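Local coordinates for protein Bpsl1147 (Burkholderia pseudomallei, PDB 5A4O) that probably binds DNA, with single strands the likely target, as a dimeric homolog of the eukaryotic transcription coactivator PC4, at residues Ile10-Val13 with Gln19-Arg22; Ile23-Arg26 with Arg31-Val34; Arg37-Val40 with Asp46-Pro49. All coordinates share one frame; numbering follows the deposited sequence.

The three contacts follow one another along the chain and join the four strands of one antiparallel sheet in order. Contact 1 pairs strand 8-16 with strand 19-28, contact 2 pairs 19-28 with 31-41, and contact 3 pairs 31-41 with 47-56. Contacts 1 and 3 lie close, with centres about 8 Å apart. Contact 2 is farther along the sheet, its centre about 14 Å from that of contact 1 and about 16 Å from that of contact 3. Backbone bonds tie contact 1 to both others. Contacts 1 and 2 also touch the second subunit, so the same sheet takes part in building the dimer, as in PC4 itself.

Contact 1 of 3, residues Ile10-Val13 with Gln19-Arg22; sequences IADV and QRIR
D12 and R20 meet in a salt bridge on one face of the hairpin formed by strands 8-16 and 19-28. The tight part of the contact is the backbone. V13 and I21 form a hydrogen-bonded antiparallel pair, with V13 N 2.8 Å from I21 O and I21 N 2.7 Å from V13 O. Both bonds are nearly straight. Behind them the side chains of V13 and I21 lie on the same face, with V13 CB 4.1 Å from I21 CB. Q63 and I54 of the second subunit pack on this buried pair.

The looser side is the outer end of the D12-R20 pair, where both residues are partly exposed. R22, on the same face as D12, is buried. D12 has its CG turned opposite its own N (chi1 -160°), which brings the carboxylate across the R20 chain near CD. R20 runs extended from CG to NE, and R20 CD passes 3.2 Å from D12 OD2. R20 NH1 then meets D12 OD2 at 2.6 Å, nearly along the C-O axis, with the N-H bent to 130°. One nitrogen meets one oxygen, and the flat groups are turned 70° apart. The R22 guanidinium turns elsewhere, to S6 and T9. The chemistry implies an apolar face committed to the dimer and a charged face where D12 would partly offset the positive charge of R20.

Contact 2 of 3, residues Ile23-Arg26 with Arg31-Val34; sequences ISHR and RRYV
Segments 23-26 and 31-34 run antiparallel, 173° between their directions and 4.9 Å apart at the axes. R26 and Y33 form the hydrogen-bonded pair. R26 N reaches Y33 O at 3.0 Å, in the carbonyl plane, and Y33 N reaches R26 O at 2.8 Å. H25 and V34 form the next, non-hydrogen-bonded pair.

The side chains divide between two faces. On one, the H25 ring reaches across to R32. R32 NE gives a straight hydrogen bond to H25 NE2, 2.9 Å long. The acceptor lies in the guanidinium plane, while the donor is tilted 16° from the ring plane. As H25 NE2 is the acceptor, a neutral ring would probably carry its proton on ND1. The planes of ring and guanidinium are 41° apart. V34 CG2 comes to the ring edge, 3.9 Å from H25 CD2. W27 adds an edge-to-face ring contact to H25.

On the other face R26 crosses Y33 obliquely. CG of R26 is tucked between its own N and C atoms, and the bend at chi3 brings the guanidinium to the CB-CD2 side of the ring. R26 CZ is 4.3 Å from the centroid of the Y33 ring, an off-centre cation-pi contact. R26 NH2 approaches Y33 CD2 to 3.4 Å. Y33 CB lies over one face of the guanidinium.

E74, A71 and L68 of the second subunit pack on H25, R32 and V34. The pairing belongs to a beta hairpin of the antiparallel sheet of the PC4-like fold, with the H25 face turned to the dimer partner.

Contact 3 of 3, residues Arg37-Val40 with Asp46-Pro49; sequences RLVV and DFVP
V40 O is held by V48 N in a hydrogen bond of 2.7 Å, and F47 CA adds a CA-H...O contact to V40 O at 3.3 Å. The return bond runs from V40 N to V48 O at 2.9 Å. V48 O also meets V39 CA at 3.2 Å. Each of these two carbonyl oxygens therefore has one N-H and one CA-H from the facing strand. The N-H of V48 stands 30° out of the V40 carbonyl plane. The directions of the strand segments differ by 141°.

V40 and V48 share one face of the sheet. V39 and P49 share the other, as a non-hydrogen-bonded pair with V39 CA 4.3 Å from P49 CA. P49 has no N-H to give, and in this position none is needed toward V39.

V39 carries much of the apolar contact. A chi1 of -55° swings V39 CG2 toward F47, where it reaches F47 CB at 3.9 Å. V39 and F47 cross at about a right angle. The F47 ring turns an edge toward the strand, with V39 O near its plane. At the other end, V39 CG1 lies beside P49 CA, and R37 CD touches P49 CB at 3.8 Å. From CD the R37 chain leads away from P49; NE makes a salt bridge with D35 and NH1 bonds to T50 O.

The contact joins strands 31-41 and 47-56, where 47-56 is the outermost strand within this chain. On the inner side strand 19-28 pairs with 31-41, where R20 and R22 touch V39 and R20 also packs on F47. A3 and Y4, from the chain before strand 8-16, lie against V39, F47 and P49.

Contact 1 of 3, residues Ile10-Val13 with Gln19-Arg22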
loop_
_atom_site.group_PDB
_atom_site.type_symbol
_atom_site.label_atom_id
_atom_site.label_comp_id
_atom_site.label_asym_id
_atom_site.label_seq_id
_atom_site.Cartn_x
_atom_site.Cartn_y
_atom_site.Cartn_z
ATOM N N ILE A 10 -1.848 10.964 7.781
ATOM C CA ILE A 10 -2.934 10.339 8.540
ATOM C C ILE A 10 -2.314 9.367 9.534
ATOM O O ILE A 10 -2.700 9.330 10.708
ATOM C CB ILE A 10 -3.891 9.555 7.617
ATOM C CG1 ILE A 10 -4.416 10.408 6.473
ATOM C CG2 ILE A 10 -5.044 8.950 8.412
ATOM C CD1 ILE A 10 -5.116 11.655 6.874
ATOM N N ALA A 11 -1.357 8.577 9.053
ATOM C CA ALA A 11 -0.639 7.602 9.883
ATOM C C ALA A 11 0.785 7.292 9.414
ATOM O O ALA A 11 1.163 7.387 8.214
ATOM C CB ALA A 11 -1.443 6.313 10.019
ATOM N N ASP A 12 1.596 6.935 10.401
ATOM C CA ASP A 12 3.018 6.755 10.166
ATOM C C ASP A 12 3.430 5.445 10.844
ATOM O O ASP A 12 3.713 5.443 12.059
ATOM C CB ASP A 12 3.728 7.933 10.828
ATOM C CG ASP A 12 5.095 8.156 10.307
ATOM O OD1 ASP A 12 5.324 7.914 9.101
ATOM O OD2 ASP A 12 5.952 8.615 11.105
ATOM N N VAL A 13 3.428 4.356 10.083
ATOM C CA VAL A 13 3.606 2.997 10.628
ATOM C C VAL A 13 5.075 2.653 10.572
ATOM O O VAL A 13 5.647 2.500 9.484
ATOM C CB VAL A 13 2.820 1.948 9.845
ATOM C CG1 VAL A 13 3.024 0.569 10.460
ATOM C CG2 VAL A 13 1.363 2.334 9.715
ATOM N N GLN A 19 12.813 3.024 8.257
ATOM C CA GLN A 19 11.753 2.885 7.261
ATOM C C GLN A 19 10.413 2.971 7.964
ATOM O O GLN A 19 10.256 2.480 9.093
ATOM C CB GLN A 19 11.828 1.526 6.569
ATOM C CG GLN A 19 13.150 1.217 5.893
ATOM C CD GLN A 19 13.028 0.152 4.830
ATOM O OE1 GLN A 19 12.260 -0.805 4.946
ATOM N NE2 GLN A 19 13.800 0.319 3.763
ATOM N N ARG A 20 9.457 3.604 7.305
ATOM C CA ARG A 20 8.095 3.677 7.809
ATOM C C ARG A 20 7.186 3.554 6.647
ATOM O O ARG A 20 7.598 3.768 5.512
ATOM C CB ARG A 20 7.845 5.013 8.490
ATOM C CG ARG A 20 8.660 5.226 9.723
ATOM C CD ARG A 20 8.360 6.595 10.315
ATOM N NE ARG A 20 9.246 6.885 11.415
ATOM C CZ ARG A 20 9.267 8.028 12.093
ATOM N NH1 ARG A 20 8.438 9.016 11.800
ATOM N NH2 ARG A 20 10.144 8.180 13.066
ATOM N N ILE A 21 5.957 3.165 6.924
ATOM C CA ILE A 21 4.905 3.213 5.930
ATOM C C ILE A 21 4.030 4.425 6.271
ATOM O O ILE A 21 3.374 4.447 7.325
ATOM C CB ILE A 21 4.053 1.946 5.901
ATOM C CG1 ILE A 21 4.900 0.703 5.605
ATOM C CG2 ILE A 21 2.884 2.121 4.923
ATOM C CD1 ILE A 21 5.540 0.662 4.236
ATOM N N ARG A 22 4.028 5.432 5.387
ATOM C CA ARG A 22 3.258 6.665 5.594
ATOM C C ARG A 22 1.949 6.631 4.812
ATOM O O ARG A 22 1.935 6.349 3.617
ATOM C CB ARG A 22 4.087 7.881 5.176
ATOM C CG ARG A 22 3.350 9.232 5.366
ATOM C CD ARG A 22 4.168 10.477 4.970
ATOM N NE ARG A 22 3.378 11.758 5.126
ATOM C CZ ARG A 22 2.909 12.561 4.141
ATOM N NH1 ARG A 22 3.135 12.318 2.855
ATOM N NH2 ARG A 22 2.229 13.665 4.451
#

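Contact 2 of 3, residues Ile23-Arg26 with Arg31-Val34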
loop_
_atom_site.group_PDB
_atom_site.type_symbol
_atom_site.label_atom_id
_atom_site.label_comp_id
_atom_site.label_asym_id
_atom_site.label_seq_id
_atom_site.Cartn_x
_atom_site.Cartn_y
_atom_site.Cartn_z
ATOM N N ILE A 23 0.846 6.893 5.496
ATOM C CA ILE A 23 -0.449 6.915 4.883
ATOM C C ILE A 23 -0.814 8.370 4.920
ATOM O O ILE A 23 -0.831 8.969 6.004
ATOM C CB ILE A 23 -1.465 6.074 5.687
ATOM C CG1 ILE A 23 -1.038 4.584 5.650
ATOM C CG2 ILE A 23 -2.867 6.240 5.119
ATOM C CD1 ILE A 23 -1.885 3.685 6.502
ATOM N N SER A 24 -1.021 8.952 3.742
ATOM C CA SER A 24 -1.276 10.381 3.620
ATOM C C SER A 24 -2.506 10.619 2.727
ATOM O O SER A 24 -2.940 9.743 1.977
ATOM C CB SER A 24 -0.028 11.097 3.123
ATOM O OG SER A 24 0.322 10.678 1.812
ATOM N N HIS A 25 -3.095 11.790 2.873
ATOM C CA HIS A 25 -4.240 12.187 2.099
ATOM C C HIS A 25 -3.925 13.536 1.492
ATOM O O HIS A 25 -3.395 14.407 2.161
ATOM C CB HIS A 25 -5.497 12.274 2.975
ATOM C CG HIS A 25 -6.718 12.620 2.193
ATOM N ND1 HIS A 25 -7.086 13.923 1.945
ATOM C CD2 HIS A 25 -7.609 11.848 1.530
ATOM C CE1 HIS A 25 -8.170 13.936 1.187
ATOM N NE2 HIS A 25 -8.513 12.689 0.932
ATOM N N ARG A 26 -4.209 13.717 0.203
ATOM C CA ARG A 26 -4.037 15.030 -0.377
ATOM C C ARG A 26 -5.073 15.330 -1.450
ATOM O O ARG A 26 -5.775 14.417 -1.922
ATOM C CB ARG A 26 -2.645 15.222 -0.933
ATOM C CG ARG A 26 -2.301 14.298 -2.049
ATOM C CD ARG A 26 -0.851 14.474 -2.484
ATOM N NE ARG A 26 -0.769 14.268 -3.922
ATOM C CZ ARG A 26 -0.833 13.084 -4.530
ATOM N NH1 ARG A 26 -0.946 11.960 -3.833
ATOM N NH2 ARG A 26 -0.756 13.028 -5.854
ATOM N N ARG A 31 -9.575 16.935 -6.518
ATOM C CA ARG A 31 -9.673 15.471 -6.486
ATOM C C ARG A 31 -8.818 14.925 -5.362
ATOM O O ARG A 31 -7.771 15.460 -5.082
ATOM C CB ARG A 31 -9.289 14.877 -7.829
ATOM C CG ARG A 31 -10.356 15.211 -8.870
ATOM C CD ARG A 31 -10.057 14.694 -10.266
ATOM N NE ARG A 31 -8.882 15.322 -10.897
ATOM C CZ ARG A 31 -8.820 16.553 -11.432
ATOM N NH1 ARG A 31 -9.851 17.402 -11.406
ATOM N NH2 ARG A 31 -7.686 16.942 -11.970
ATOM N N ARG A 32 -9.319 13.884 -4.691
ATOM C CA ARG A 32 -8.667 13.321 -3.492
ATOM C C ARG A 32 -7.770 12.146 -3.868
ATOM O O ARG A 32 -8.104 11.359 -4.771
ATOM C CB ARG A 32 -9.706 12.758 -2.513
ATOM C CG ARG A 32 -10.607 13.747 -1.842
ATOM C CD ARG A 32 -11.721 13.072 -1.050
ATOM N NE ARG A 32 -11.205 12.206 0.024
ATOM C CZ ARG A 32 -11.884 11.218 0.591
ATOM N NH1 ARG A 32 -13.135 10.950 0.203
ATOM N NH2 ARG A 32 -11.314 10.485 1.555
ATOM N N TYR A 33 -6.650 12.023 -3.159
ATOM C CA TYR A 33 -5.649 10.997 -3.415
ATOM C C TYR A 33 -5.287 10.412 -2.037
ATOM O O TYR A 33 -4.917 11.163 -1.172
ATOM C CB TYR A 33 -4.376 11.622 -4.040
ATOM C CG TYR A 33 -4.511 12.273 -5.402
ATOM C CD1 TYR A 33 -5.230 13.459 -5.581
ATOM C CD2 TYR A 33 -3.836 11.747 -6.512
ATOM C CE1 TYR A 33 -5.342 14.058 -6.841
ATOM C CE2 TYR A 33 -3.914 12.348 -7.773
ATOM C CZ TYR A 33 -4.681 13.492 -7.942
ATOM O OH TYR A 33 -4.795 14.086 -9.204
ATOM N N VAL A 34 -5.410 9.096 -1.837
ATOM C CA VAL A 34 -4.873 8.449 -0.648
ATOM C C VAL A 34 -3.582 7.750 -1.062
ATOM O O VAL A 34 -3.548 7.005 -2.038
ATOM C CB VAL A 34 -5.849 7.433 -0.025
ATOM C CG1 VAL A 34 -5.207 6.703 1.157
ATOM C CG2 VAL A 34 -7.115 8.145 0.431
#

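Contact 3 of 3, residues Arg37-Val40 with Asp46-Pro49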
loop_
_atom_site.group_PDB
_atom_site.type_symbol
_atom_site.label_atom_id
_atom_site.label_comp_id
_atom_site.label_asym_id
_atom_site.label_seq_id
_atom_site.Cartn_x
_atom_site.Cartn_y
_atom_site.Cartn_z
ATOM N N ARG A 37 2.780 4.520 1.346
ATOM C CA ARG A 37 4.138 4.610 0.734
ATOM C C ARG A 37 5.221 4.369 1.721
ATOM O O ARG A 37 5.198 4.930 2.809
ATOM C CB ARG A 37 4.344 6.011 0.128
ATOM C CG ARG A 37 5.551 6.165 -0.822
ATOM C CD ARG A 37 5.448 7.430 -1.675
ATOM N NE ARG A 37 4.266 7.386 -2.528
ATOM C CZ ARG A 37 4.151 6.705 -3.664
ATOM N NH1 ARG A 37 5.162 6.039 -4.197
ATOM N NH2 ARG A 37 2.992 6.735 -4.315
ATOM N N LEU A 38 6.187 3.555 1.305
ATOM C CA LEU A 38 7.433 3.376 2.009
ATOM C C LEU A 38 8.259 4.686 1.968
ATOM O O LEU A 38 8.573 5.229 0.888
ATOM C CB LEU A 38 8.212 2.205 1.410
ATOM C CG LEU A 38 9.587 1.955 2.043
ATOM C CD1 LEU A 38 9.367 1.466 3.439
ATOM C CD2 LEU A 38 10.431 0.974 1.226
ATOM N N VAL A 39 8.592 5.180 3.152
ATOM C CA VAL A 39 9.450 6.341 3.324
ATOM C C VAL A 39 10.692 5.896 4.094
ATOM O O VAL A 39 10.602 5.005 4.925
ATOM C CB VAL A 39 8.720 7.505 4.014
ATOM C CG1 VAL A 39 7.452 7.862 3.243
ATOM C CG2 VAL A 39 8.390 7.181 5.476
ATOM N N VAL A 40 11.841 6.448 3.748
ATOM C CA VAL A 40 13.121 6.006 4.299
ATOM C C VAL A 40 14.011 7.166 4.741
ATOM O O VAL A 40 13.958 8.221 4.190
ATOM C CB VAL A 40 13.949 5.133 3.316
ATOM C CG1 VAL A 40 13.185 3.938 2.812
ATOM C CG2 VAL A 40 14.435 5.966 2.187
ATOM N N ASP A 46 14.045 13.290 8.484
ATOM C CA ASP A 46 14.055 13.515 7.082
ATOM C C ASP A 46 13.881 12.127 6.531
ATOM O O ASP A 46 14.832 11.498 6.157
ATOM C CB ASP A 46 15.326 14.176 6.602
ATOM C CG ASP A 46 15.561 15.521 7.284
ATOM O OD1 ASP A 46 15.909 15.489 8.480
ATOM O OD2 ASP A 46 15.422 16.553 6.621
ATOM N N PHE A 47 12.646 11.668 6.563
ATOM C CA PHE A 47 12.250 10.515 5.803
ATOM C C PHE A 47 11.934 11.026 4.440
ATOM O O PHE A 47 11.482 12.121 4.292
ATOM C CB PHE A 47 11.087 9.802 6.418
ATOM C CG PHE A 47 11.461 9.001 7.604
ATOM C CD1 PHE A 47 11.579 9.607 8.811
ATOM C CD2 PHE A 47 11.719 7.667 7.507
ATOM C CE1 PHE A 47 11.912 8.880 9.931
ATOM C CE2 PHE A 47 12.074 6.941 8.617
ATOM C CZ PHE A 47 12.174 7.566 9.827
ATOM N N VAL A 48 12.225 10.215 3.460
ATOM C CA VAL A 48 12.008 10.581 2.093
ATOM C C VAL A 48 11.202 9.518 1.362
ATOM O O VAL A 48 11.334 8.388 1.654
ATOM C CB VAL A 48 13.337 10.765 1.414
ATOM C CG1 VAL A 48 13.166 11.240 0.014
ATOM C CG2 VAL A 48 14.154 11.741 2.223
ATOM N N PRO A 49 10.319 9.920 0.459
ATOM C CA PRO A 49 9.435 8.914 -0.131
ATOM C C PRO A 49 10.175 8.073 -1.154
ATOM O O PRO A 49 11.239 8.492 -1.678
ATOM C CB PRO A 49 8.345 9.756 -0.811
ATOM C CG PRO A 49 9.061 11.020 -1.199
ATOM C CD PRO A 49 10.024 11.275 -0.063
#